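Local coordinates for protein geranyltranstransferase (Enterococcus faecalis, PDB 3P8L) that probably catalyses the condensation of geranyl diphosphate with isopentenyl diphosphate to give farnesyl diphosphate, with magnesium as cofactor, at residues Glu31-Asn35 against Glu36-Glu40; Gln130-Leu134 against Ser135-Leu139; Ala153-Gln156 against Gly157-Gly161; Pro285-Glu289 against Glu290-Asn294. All blocks are in the same frame, centred on the assembly; numbering follows the deposited sequence.

Contact 1: residues Glu31-Asn35 against Glu36-Glu40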
loop_
_atom_site.group_PDB
_atom_site.type_symbol
_atom_site.label_atom_id
_atom_site.label_comp_id
_atom_site.label_asym_id
_atom_site.label_seq_id
_atom_site.Cartn_x
_atom_site.Cartn_y
_atom_site.Cartn_z
ATOM N N GLU A 31 -16.866 -1.977 -5.830
ATOM C CA GLU A 31 -17.432 -2.800 -4.776
ATOM C C GLU A 31 -16.766 -2.619 -3.398
ATOM O O GLU A 31 -17.431 -2.758 -2.394
ATOM C CB GLU A 31 -17.443 -4.272 -5.197
ATOM C CG GLU A 31 -18.437 -4.579 -6.348
ATOM C CD GLU A 31 -18.107 -5.862 -7.139
ATOM O OE1 GLU A 31 -17.465 -6.784 -6.586
ATOM O OE2 GLU A 31 -18.500 -5.950 -8.324
ATOM N N TYR A 32 -15.472 -2.303 -3.343
ATOM C CA TYR A 32 -14.763 -2.243 -2.058
ATOM C C TYR A 32 -14.364 -0.810 -1.684
ATOM O O TYR A 32 -13.346 -0.590 -1.030
ATOM C CB TYR A 32 -13.524 -3.142 -2.073
ATOM C CG TYR A 32 -13.800 -4.635 -2.002
ATOM C CD1 TYR A 32 -14.363 -5.329 -3.089
ATOM C CD2 TYR A 32 -13.480 -5.361 -0.851
ATOM C CE1 TYR A 32 -14.619 -6.687 -3.018
ATOM C CE2 TYR A 32 -13.738 -6.728 -0.767
ATOM C CZ TYR A 32 -14.300 -7.383 -1.849
ATOM O OH TYR A 32 -14.533 -8.731 -1.768
ATOM N N THR A 33 -15.142 0.161 -2.137
ATOM C CA THR A 33 -14.927 1.555 -1.742
ATOM C C THR A 33 -16.202 2.135 -1.129
ATOM O O THR A 33 -17.249 2.169 -1.790
ATOM C CB THR A 33 -14.472 2.450 -2.922
ATOM O OG1 THR A 33 -13.359 1.849 -3.614
ATOM C CG2 THR A 33 -14.067 3.809 -2.394
ATOM N N GLU A 34 -16.109 2.579 0.126
ATOM C CA GLU A 34 -17.258 3.155 0.836
ATOM C C GLU A 34 -17.620 4.550 0.332
ATOM O O GLU A 34 -18.778 4.821 0.026
ATOM C CB GLU A 34 -17.011 3.182 2.354
ATOM C CG GLU A 34 -16.702 1.814 2.954
ATOM C CD GLU A 34 -17.748 0.750 2.616
ATOM O OE1 GLU A 34 -18.917 0.912 3.029
ATOM O OE2 GLU A 34 -17.391 -0.246 1.939
ATOM N N ASN A 35 -16.619 5.419 0.215
ATOM C CA ASN A 35 -16.855 6.816 -0.133
ATOM C C ASN A 35 -16.993 6.976 -1.648
ATOM O O ASN A 35 -16.088 6.598 -2.402
ATOM C CB ASN A 35 -15.723 7.689 0.432
ATOM C CG ASN A 35 -15.929 9.174 0.163
ATOM O OD1 ASN A 35 -15.637 9.659 -0.914
ATOM N ND2 ASN A 35 -16.402 9.899 1.168
ATOM N N GLU A 36 -18.137 7.509 -2.085
ATOM C CA GLU A 36 -18.442 7.669 -3.519
ATOM C C GLU A 36 -17.474 8.586 -4.261
ATOM O O GLU A 36 -17.097 8.292 -5.380
ATOM C CB GLU A 36 -19.893 8.135 -3.751
ATOM C CG GLU A 36 -20.955 7.141 -3.269
ATOM C CD GLU A 36 -20.852 5.765 -3.947
ATOM O OE1 GLU A 36 -20.413 5.669 -5.112
ATOM O OE2 GLU A 36 -21.225 4.762 -3.311
ATOM N N ARG A 37 -17.063 9.682 -3.633
ATOM C CA ARG A 37 -16.136 10.618 -4.274
ATOM C C ARG A 37 -14.745 10.016 -4.475
ATOM O O ARG A 37 -14.148 10.185 -5.548
ATOM C CB ARG A 37 -16.010 11.912 -3.471
ATOM C CG ARG A 37 -14.881 12.819 -3.994
ATOM C CD ARG A 37 -14.756 14.068 -3.167
ATOM N NE ARG A 37 -13.816 15.025 -3.740
ATOM C CZ ARG A 37 -14.175 15.958 -4.629
ATOM N NH1 ARG A 37 -15.432 16.031 -5.036
ATOM N NH2 ARG A 37 -13.294 16.818 -5.115
ATOM N N LEU A 38 -14.244 9.337 -3.436
ATOM C CA LEU A 38 -12.979 8.614 -3.506
ATOM C C LEU A 38 -13.017 7.579 -4.632
ATOM O O LEU A 38 -12.109 7.531 -5.466
ATOM C CB LEU A 38 -12.658 7.949 -2.163
ATOM C CG LEU A 38 -11.316 7.211 -2.164
ATOM C CD1 LEU A 38 -10.133 8.207 -2.193
ATOM C CD2 LEU A 38 -11.215 6.208 -0.993
ATOM N N LYS A 39 -14.085 6.780 -4.647
ATOM C CA LYS A 39 -14.375 5.818 -5.712
ATOM C C LYS A 39 -14.322 6.437 -7.118
ATOM O O LYS A 39 -13.625 5.948 -8.002
ATOM C CB LYS A 39 -15.741 5.184 -5.463
ATOM C CG LYS A 39 -16.181 4.166 -6.508
ATOM C CD LYS A 39 -17.672 3.824 -6.373
ATOM C CE LYS A 39 -17.963 3.122 -5.039
ATOM N NZ LYS A 39 -19.405 2.745 -4.912
ATOM N N GLU A 40 -15.016 7.553 -7.310
ATOM C CA GLU A 40 -15.029 8.222 -8.623
ATOM C C GLU A 40 -13.680 8.775 -9.046
ATOM O O GLU A 40 -13.330 8.765 -10.222
ATOM C CB GLU A 40 -16.050 9.360 -8.631
ATOM C CG GLU A 40 -17.458 8.878 -8.837
ATOM C CD GLU A 40 -18.468 9.974 -8.557
ATOM O OE1 GLU A 40 -18.216 11.111 -9.009
ATOM O OE2 GLU A 40 -19.485 9.709 -7.874
#
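Thr33 meets Leu38 and Lys39, the first turn of helix 36-47, through its methyl branch. With CG2 anti to the backbone N (chi1 -51° on OG1), the methyl lies 3.8 Å from Lys39 CB, and Thr33 CG2 also touches Leu38 CD2 at 4.0 Å. The hydroxyl turns back to the carbonyl of Ile29, so the two branches serve different helices. The lysine chain passes slantwise over Thr33, its CE 3.5 Å from Thr33 O; a bend at chi3 (-65°) carries NZ to Glu36, where a salt bridge forms on the syn side of Glu36 OE1 (3.1 Å from Lys39 NZ), and NZ also bonds weakly to Ala30 O of helix 13-31. Glu34 turns its side chain from the helix, and its backbone hydrogen-bonds to the second subunit. Asn35 is the N-cap: its amide oxygen OD1 receives Leu38 N at 2.9 Å, nearly straight and in the carbonyl plane, giving an acceptor to a first-turn N-H that no preceding turn supplies. Its own carbonyl starts the helical pattern, with Lys39 N 3.0 Å from Asn35 O. Glu167 of the second subunit accepts from ND2, which should fix the amide's rotation, and Ser160 of that subunit from Asn35 N. The corner joins helix 13-31 to helix 36-47; Arg37 reaches Phe112 and Thr116, Leu38 packs on Leu119 of helix 114-133, and Thr33 on Asn155 of the second subunit.

Contact 2: residues Gln130-Leu134 against Ser135-Leu139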
loop_
_atom_site.group_PDB
_atom_site.type_symbol
_atom_site.label_atom_id
_atom_site.label_comp_id
_atom_site.label_asym_id
_atom_site.label_seq_id
_atom_site.Cartn_x
_atom_site.Cartn_y
_atom_site.Cartn_z
ATOM N N GLN A 130 -5.023 -5.144 -1.123
ATOM C CA GLN A 130 -6.280 -5.800 -0.750
ATOM C C GLN A 130 -6.749 -6.828 -1.791
ATOM O O GLN A 130 -7.061 -7.978 -1.439
ATOM C CB GLN A 130 -7.402 -4.806 -0.453
ATOM C CG GLN A 130 -8.629 -5.487 0.154
ATOM C CD GLN A 130 -9.708 -4.524 0.620
ATOM O OE1 GLN A 130 -9.747 -3.362 0.220
ATOM N NE2 GLN A 130 -10.600 -5.013 1.465
ATOM N N LEU A 131 -6.789 -6.409 -3.058
ATOM C CA LEU A 131 -7.152 -7.306 -4.149
ATOM C C LEU A 131 -6.295 -8.581 -4.167
ATOM O O LEU A 131 -6.842 -9.689 -4.189
ATOM C CB LEU A 131 -7.122 -6.591 -5.514
ATOM C CG LEU A 131 -7.392 -7.520 -6.723
ATOM C CD1 LEU A 131 -8.789 -8.176 -6.667
ATOM C CD2 LEU A 131 -7.177 -6.788 -8.051
ATOM N N LEU A 132 -4.978 -8.420 -4.135
ATOM C CA LEU A 132 -4.047 -9.540 -4.075
ATOM C C LEU A 132 -4.279 -10.492 -2.872
ATOM O O LEU A 132 -4.251 -11.728 -3.033
ATOM C CB LEU A 132 -2.603 -9.033 -4.130
ATOM C CG LEU A 132 -1.475 -10.004 -4.492
ATOM C CD1 LEU A 132 -1.782 -10.768 -5.801
ATOM C CD2 LEU A 132 -0.161 -9.245 -4.642
ATOM N N SER A 133 -4.564 -9.914 -1.703
ATOM C CA SER A 133 -4.904 -10.665 -0.475
ATOM C C SER A 133 -6.210 -11.464 -0.580
ATOM O O SER A 133 -6.346 -12.545 0.031
ATOM C CB SER A 133 -4.953 -9.720 0.738
ATOM O OG SER A 133 -6.194 -9.056 0.824
ATOM N N LEU A 134 -7.150 -10.941 -1.369
ATOM C CA LEU A 134 -8.432 -11.588 -1.608
ATOM C C LEU A 134 -8.498 -12.401 -2.918
ATOM O O LEU A 134 -9.562 -12.885 -3.283
ATOM C CB LEU A 134 -9.547 -10.535 -1.609
ATOM C CG LEU A 134 -9.862 -9.887 -0.259
ATOM C CD1 LEU A 134 -10.627 -8.599 -0.471
ATOM C CD2 LEU A 134 -10.639 -10.850 0.672
ATOM N N SER A 135 -7.377 -12.513 -3.630
ATOM C CA SER A 135 -7.361 -13.151 -4.950
ATOM C C SER A 135 -7.486 -14.679 -4.907
ATOM O O SER A 135 -7.388 -15.295 -3.849
ATOM C CB SER A 135 -6.100 -12.752 -5.724
ATOM O OG SER A 135 -4.938 -13.305 -5.142
ATOM N N GLN A 136 -7.680 -15.284 -6.073
ATOM C CA GLN A 136 -7.848 -16.732 -6.192
ATOM C C GLN A 136 -6.554 -17.543 -6.036
ATOM O O GLN A 136 -6.554 -18.743 -6.277
ATOM C CB GLN A 136 -8.479 -17.054 -7.548
ATOM C CG GLN A 136 -9.670 -17.967 -7.468
ATOM C CD GLN A 136 -10.954 -17.197 -7.400
ATOM O OE1 GLN A 136 -11.683 -17.106 -8.388
ATOM N NE2 GLN A 136 -11.244 -16.625 -6.237
ATOM N N LEU A 137 -5.453 -16.892 -5.657
ATOM C CA LEU A 137 -4.175 -17.571 -5.434
ATOM C C LEU A 137 -4.214 -18.440 -4.191
ATOM O O LEU A 137 -4.880 -18.093 -3.211
ATOM C CB LEU A 137 -3.050 -16.551 -5.244
ATOM C CG LEU A 137 -2.621 -15.696 -6.432
ATOM C CD1 LEU A 137 -1.558 -14.719 -5.991
ATOM C CD2 LEU A 137 -2.115 -16.603 -7.541
ATOM N N GLY A 138 -3.470 -19.545 -4.224
ATOM C CA GLY A 138 -3.270 -20.370 -3.036
ATOM C C GLY A 138 -2.327 -19.691 -2.058
ATOM O O GLY A 138 -1.565 -18.801 -2.442
ATOM N N LEU A 139 -2.348 -20.148 -0.808
ATOM C CA LEU A 139 -1.744 -19.435 0.317
ATOM C C LEU A 139 -0.281 -19.048 0.168
ATOM O O LEU A 139 0.085 -17.902 0.462
ATOM C CB LEU A 139 -1.968 -20.188 1.640
ATOM C CG LEU A 139 -3.389 -20.250 2.215
ATOM C CD1 LEU A 139 -3.461 -21.298 3.342
ATOM C CD2 LEU A 139 -3.850 -18.897 2.747
#
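The peptide carbonyl of Leu132 is the flat group on which Ser135 closes. Ser135 OG lies 2.7 Å from Leu132 O, tilted 23° from the carbonyl plane, while Ser135 N reaches the same Leu132 O by a weaker bond of 3.3 Å. The serine therefore meets one oxygen with two donors. Its OG stands between the backbone N and the carbonyl carbon (chi1 68°), the rotation that swings the hydroxyl back over the helix end. A second carbonyl, two residues earlier, is treated likewise: Gln130 O accepts from Leu134 N at 3.0 Å and from Ser133 OG at 2.7 Å, the hydroxyl coming in at a modest tilt.

Beside these polar links runs a small apolar one. Leu132 CD1 touches Leu137 CD1 at 4.0 Å, branch against branch, the two side chains meeting at a slant; Met146 and Leu149 of helix 139-153 also pack on Leu132, and Leu145 on Leu137. The chain thus turns from helix 114-133 into helix 139-153 with a leucine from either side of Ser135 facing the incoming helix.

Further carbonyls of the turn bond elsewhere: Lys142 NZ donates to Ser133 O and Ser135 O, and Gln147 of the second subunit also donates to Ser133 O. Carbonyls at the C-terminal end of a helix carry partial negative charge; within this largely buried corner the serine hydroxyls satisfy two of the carbonyls, and the positive charge of Lys142 on two others would probably offset the helix-end dipole.

Contact 3: residues Ala153-Gln156 against Gly157-Gly161; sequences AGNQ and GMVSG
Gly154 and Val159 are brought together by the backbone torsions of the residues between two helices. Gly154 leaves the preceding helix with psi -147°, Asn155 and Gln156 turn the chain back, and Gly157 enters the next helix with psi -116°. Gly154 O then accepts two backbone donors from opposite faces of its plane, neither on a lone pair: Gly157 N at 2.9 Å and Val159 N at 3.2 Å. Val159 CG1 is anti to its backbone N (chi1 178°), which leaves CG2 against Ala153 O at 3.4 Å. Met158 CB lies 3.5 Å from Ala153 O, and its methyl CE bends round to the same oxygen at 3.6 Å. Ser160 OG donates to Asn155 O at a short 2.5 Å and accepts from Asn35 N of the second subunit, so a single hydroxyl ties the turn to the dimer partner. Val159 and Ser160 also pack on Leu38 of that partner, while Tyr86 of helix 71-92 touches Met158 and Val159. Between helix 139-153 and helix 158-167 the chain makes a type I beta turn, Gly154 to Gly157, with Gly157 at the N-cap: a tight helix-to-helix connection in the all-alpha fold of the isoprenoid synthases.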
loop_
_atom_site.group_PDB
_atom_site.type_symbol
_atom_site.label_atom_id
_atom_site.label_comp_id
_atom_site.label_asym_id
_atom_site.label_seq_id
_atom_site.Cartn_x
_atom_site.Cartn_y
_atom_site.Cartn_z
ATOM N N ALA A 153 7.343 -2.319 -5.237
ATOM C CA ALA A 153 6.604 -1.063 -5.193
ATOM C C ALA A 153 7.050 -0.115 -4.091
ATOM O O ALA A 153 6.851 1.093 -4.210
ATOM C CB ALA A 153 5.084 -1.353 -5.072
ATOM N N GLY A 154 7.677 -0.646 -3.035
ATOM C CA GLY A 154 7.974 0.139 -1.839
ATOM C C GLY A 154 9.370 0.738 -1.705
ATOM O O GLY A 154 9.999 1.105 -2.698
ATOM N N ASN A 155 9.836 0.818 -0.458
ATOM C CA ASN A 155 11.134 1.399 -0.091
ATOM C C ASN A 155 12.342 0.721 -0.708
ATOM O O ASN A 155 13.369 1.362 -0.861
ATOM C CB ASN A 155 11.325 1.380 1.421
ATOM C CG ASN A 155 10.307 2.204 2.148
ATOM O OD1 ASN A 155 9.869 3.238 1.657
ATOM N ND2 ASN A 155 9.924 1.752 3.331
ATOM N N GLN A 156 12.219 -0.570 -1.033
ATOM C CA GLN A 156 13.278 -1.303 -1.742
ATOM C C GLN A 156 13.257 -1.079 -3.241
ATOM O O GLN A 156 14.194 -1.463 -3.949
ATOM C CB GLN A 156 13.174 -2.812 -1.473
ATOM C CG GLN A 156 13.607 -3.186 -0.080
ATOM C CD GLN A 156 13.866 -4.653 0.059
ATOM O OE1 GLN A 156 15.016 -5.080 0.185
ATOM N NE2 GLN A 156 12.803 -5.446 0.022
ATOM N N GLY A 157 12.170 -0.489 -3.732
ATOM C CA GLY A 157 11.987 -0.342 -5.170
ATOM C C GLY A 157 11.483 1.020 -5.566
ATOM O O GLY A 157 12.181 2.037 -5.348
ATOM N N MET A 158 10.266 1.034 -6.127
ATOM C CA MET A 158 9.694 2.229 -6.792
ATOM C C MET A 158 9.771 3.537 -5.993
ATOM O O MET A 158 10.153 4.572 -6.549
ATOM C CB MET A 158 8.246 1.966 -7.255
ATOM C CG MET A 158 7.652 3.060 -8.156
ATOM S SD MET A 158 5.883 2.795 -8.503
ATOM C CE MET A 158 5.301 2.956 -6.833
ATOM N N VAL A 159 9.424 3.485 -4.707
ATOM C CA VAL A 159 9.379 4.695 -3.889
ATOM C C VAL A 159 10.783 5.273 -3.679
ATOM O O VAL A 159 10.966 6.474 -3.819
ATOM C CB VAL A 159 8.628 4.498 -2.555
ATOM C CG1 VAL A 159 8.666 5.786 -1.727
ATOM C CG2 VAL A 159 7.182 4.127 -2.823
ATOM N N SER A 160 11.761 4.409 -3.387
ATOM C CA SER A 160 13.179 4.829 -3.335
ATOM C C SER A 160 13.669 5.379 -4.661
ATOM O O SER A 160 14.412 6.357 -4.690
ATOM C CB SER A 160 14.079 3.685 -2.875
ATOM O OG SER A 160 14.156 3.674 -1.463
ATOM N N GLY A 161 13.215 4.761 -5.753
ATOM C CA GLY A 161 13.489 5.239 -7.116
ATOM C C GLY A 161 12.935 6.623 -7.424
ATOM O O GLY A 161 13.626 7.441 -8.046
#

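Contact 4: residues Pro285-Glu289 against Glu290-Asn294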
loop_
_atom_site.group_PDB
_atom_site.type_symbol
_atom_site.label_atom_id
_atom_site.label_comp_id
_atom_site.label_asym_id
_atom_site.label_seq_id
_atom_site.Cartn_x
_atom_site.Cartn_y
_atom_site.Cartn_z
ATOM N N PRO A 285 10.421 -26.970 -22.402
ATOM C CA PRO A 285 9.834 -27.563 -23.609
ATOM C C PRO A 285 8.606 -26.791 -24.106
ATOM O O PRO A 285 8.631 -26.248 -25.213
ATOM C CB PRO A 285 9.452 -28.987 -23.161
ATOM C CG PRO A 285 9.467 -28.963 -21.667
ATOM C CD PRO A 285 10.477 -27.932 -21.285
ATOM N N ASN A 286 7.560 -26.732 -23.284
ATOM C CA ASN A 286 6.345 -25.995 -23.608
ATOM C C ASN A 286 6.539 -24.491 -23.418
ATOM O O ASN A 286 6.256 -23.939 -22.351
ATOM C CB ASN A 286 5.173 -26.507 -22.765
ATOM C CG ASN A 286 4.788 -27.937 -23.109
ATOM O OD1 ASN A 286 4.953 -28.846 -22.297
ATOM N ND2 ASN A 286 4.280 -28.142 -24.323
ATOM N N PHE A 287 7.032 -23.839 -24.464
ATOM C CA PHE A 287 7.345 -22.423 -24.395
ATOM C C PHE A 287 7.160 -21.712 -25.738
ATOM O O PHE A 287 7.895 -21.973 -26.690
ATOM C CB PHE A 287 8.766 -22.223 -23.860
ATOM C CG PHE A 287 9.113 -20.794 -23.573
ATOM C CD1 PHE A 287 8.462 -20.096 -22.561
ATOM C CD2 PHE A 287 10.100 -20.151 -24.301
ATOM C CE1 PHE A 287 8.778 -18.771 -22.288
ATOM C CE2 PHE A 287 10.426 -18.826 -24.039
ATOM C CZ PHE A 287 9.755 -18.131 -23.033
ATOM N N SER A 288 6.161 -20.828 -25.804
ATOM C CA SER A 288 5.924 -19.983 -26.978
ATOM C C SER A 288 6.728 -18.688 -26.861
ATOM O O SER A 288 6.229 -17.683 -26.340
ATOM C CB SER A 288 4.431 -19.652 -27.131
ATOM O OG SER A 288 3.638 -20.818 -27.287
ATOM N N GLU A 289 7.966 -18.719 -27.356
ATOM C CA GLU A 289 8.909 -17.589 -27.264
ATOM C C GLU A 289 8.433 -16.279 -27.896
ATOM O O GLU A 289 8.824 -15.190 -27.443
ATOM C CB GLU A 289 10.272 -17.971 -27.864
ATOM C CG GLU A 289 10.186 -18.853 -29.110
ATOM C CD GLU A 289 11.515 -18.999 -29.818
ATOM O OE1 GLU A 289 11.916 -18.056 -30.535
ATOM O OE2 GLU A 289 12.156 -20.064 -29.665
ATOM N N GLU A 290 7.596 -16.392 -28.933
ATOM C CA GLU A 290 7.155 -15.234 -29.737
ATOM C C GLU A 290 6.381 -14.218 -28.915
ATOM O O GLU A 290 6.468 -13.031 -29.186
ATOM C CB GLU A 290 6.297 -15.640 -30.943
ATOM C CG GLU A 290 6.533 -17.039 -31.488
ATOM C CD GLU A 290 5.599 -18.070 -30.865
ATOM O OE1 GLU A 290 4.363 -17.840 -30.853
ATOM O OE2 GLU A 290 6.106 -19.112 -30.390
ATOM N N HIS A 291 5.625 -14.684 -27.925
ATOM C CA HIS A 291 4.901 -13.785 -27.031
ATOM C C HIS A 291 5.837 -12.758 -26.390
ATOM O O HIS A 291 5.617 -11.554 -26.510
ATOM C CB HIS A 291 4.099 -14.555 -25.987
ATOM C CG HIS A 291 2.819 -15.107 -26.516
ATOM N ND1 HIS A 291 1.757 -14.302 -26.865
ATOM C CD2 HIS A 291 2.434 -16.379 -26.779
ATOM C CE1 HIS A 291 0.766 -15.055 -27.309
ATOM N NE2 HIS A 291 1.148 -16.318 -27.258
ATOM N N LEU A 292 6.905 -13.240 -25.770
ATOM C CA LEU A 292 7.872 -12.343 -25.169
ATOM C C LEU A 292 8.839 -11.705 -26.173
ATOM O O LEU A 292 9.178 -10.529 -26.017
ATOM C CB LEU A 292 8.600 -13.032 -24.015
ATOM C CG LEU A 292 7.746 -13.318 -22.771
ATOM C CD1 LEU A 292 8.545 -14.096 -21.731
ATOM C CD2 LEU A 292 7.225 -12.030 -22.171
ATOM N N ALA A 293 9.245 -12.452 -27.211
ATOM C CA ALA A 293 10.092 -11.897 -28.290
ATOM C C ALA A 293 9.464 -10.732 -29.051
ATOM O O ALA A 293 10.171 -9.780 -29.398
ATOM C CB ALA A 293 10.544 -12.987 -29.270
ATOM N N ASN A 294 8.156 -10.807 -29.312
ATOM C CA ASN A 294 7.427 -9.737 -30.003
ATOM C C ASN A 294 7.420 -8.428 -29.203
ATOM O O ASN A 294 7.497 -7.342 -29.768
ATOM C CB ASN A 294 5.988 -10.173 -30.321
ATOM C CG ASN A 294 5.123 -9.030 -30.811
ATOM O OD1 ASN A 294 5.289 -8.549 -31.928
ATOM N ND2 ASN A 294 4.198 -8.586 -29.968
#
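Ser288 lies at the edge of the His291 ring, near its plane, with Ser288 CB 3.9 Å from His291 CD2. The imidazole is turned so that its NE2 reaches the carbonyl of His8, a residue of what appears to be the expression tag. Ser288 OG, placed anti to the carbonyl carbon, leaves this contact for Gln66 NE2. Glu290 takes a less usual form: chi1 is -26° and chi2 92°, and the bend folds the carboxylate back over the start of the turn, with OE2 3.5 Å from Ser288 CA. Glu289, by contrast, extends beyond CG and points away, and the two carboxylates stay apart.

These residues lead into helix 289-298, the last helix of the chain. Ala293 N donates to Glu289 O at 2.8 Å, nearly straight, and His291 N makes a weak bond of 3.4 Å to Ser288 O.

Phe287 swings its ring with CG anti to the backbone N (chi1 -172°), which sends CZ toward the helix; Leu292 CD1 comes to it at the edge, 4.4 Å from CZ and near the ring plane. The same ring meets that of Phe65 and packs on Ala64 of helix 53-64 and Ile280 of helix 259-283, while Leu292 rests on Leu277 of the latter.

Along the chain the four contacts follow in series, each a corner where one helix gives way to the next. Contacts 1 and 2 touch directly, Tyr32 packing on Gln130 and Leu134, although their centres are 21 Å apart. Contact 3 lies 22 Å from contact 2 between centres; helix 139-153 runs from the loop of contact 2 to that of contact 3. These three all reach the second subunit, and residues of contact 3 in one copy meet contacts 1 and 2 of the other, so these corners form part of the dimer interface. Contact 4, centred 40 Å from contact 1 and across the chain's centre from it, touches no other subunit and lies where helix 259-283 gives way to the last helix, 289-298.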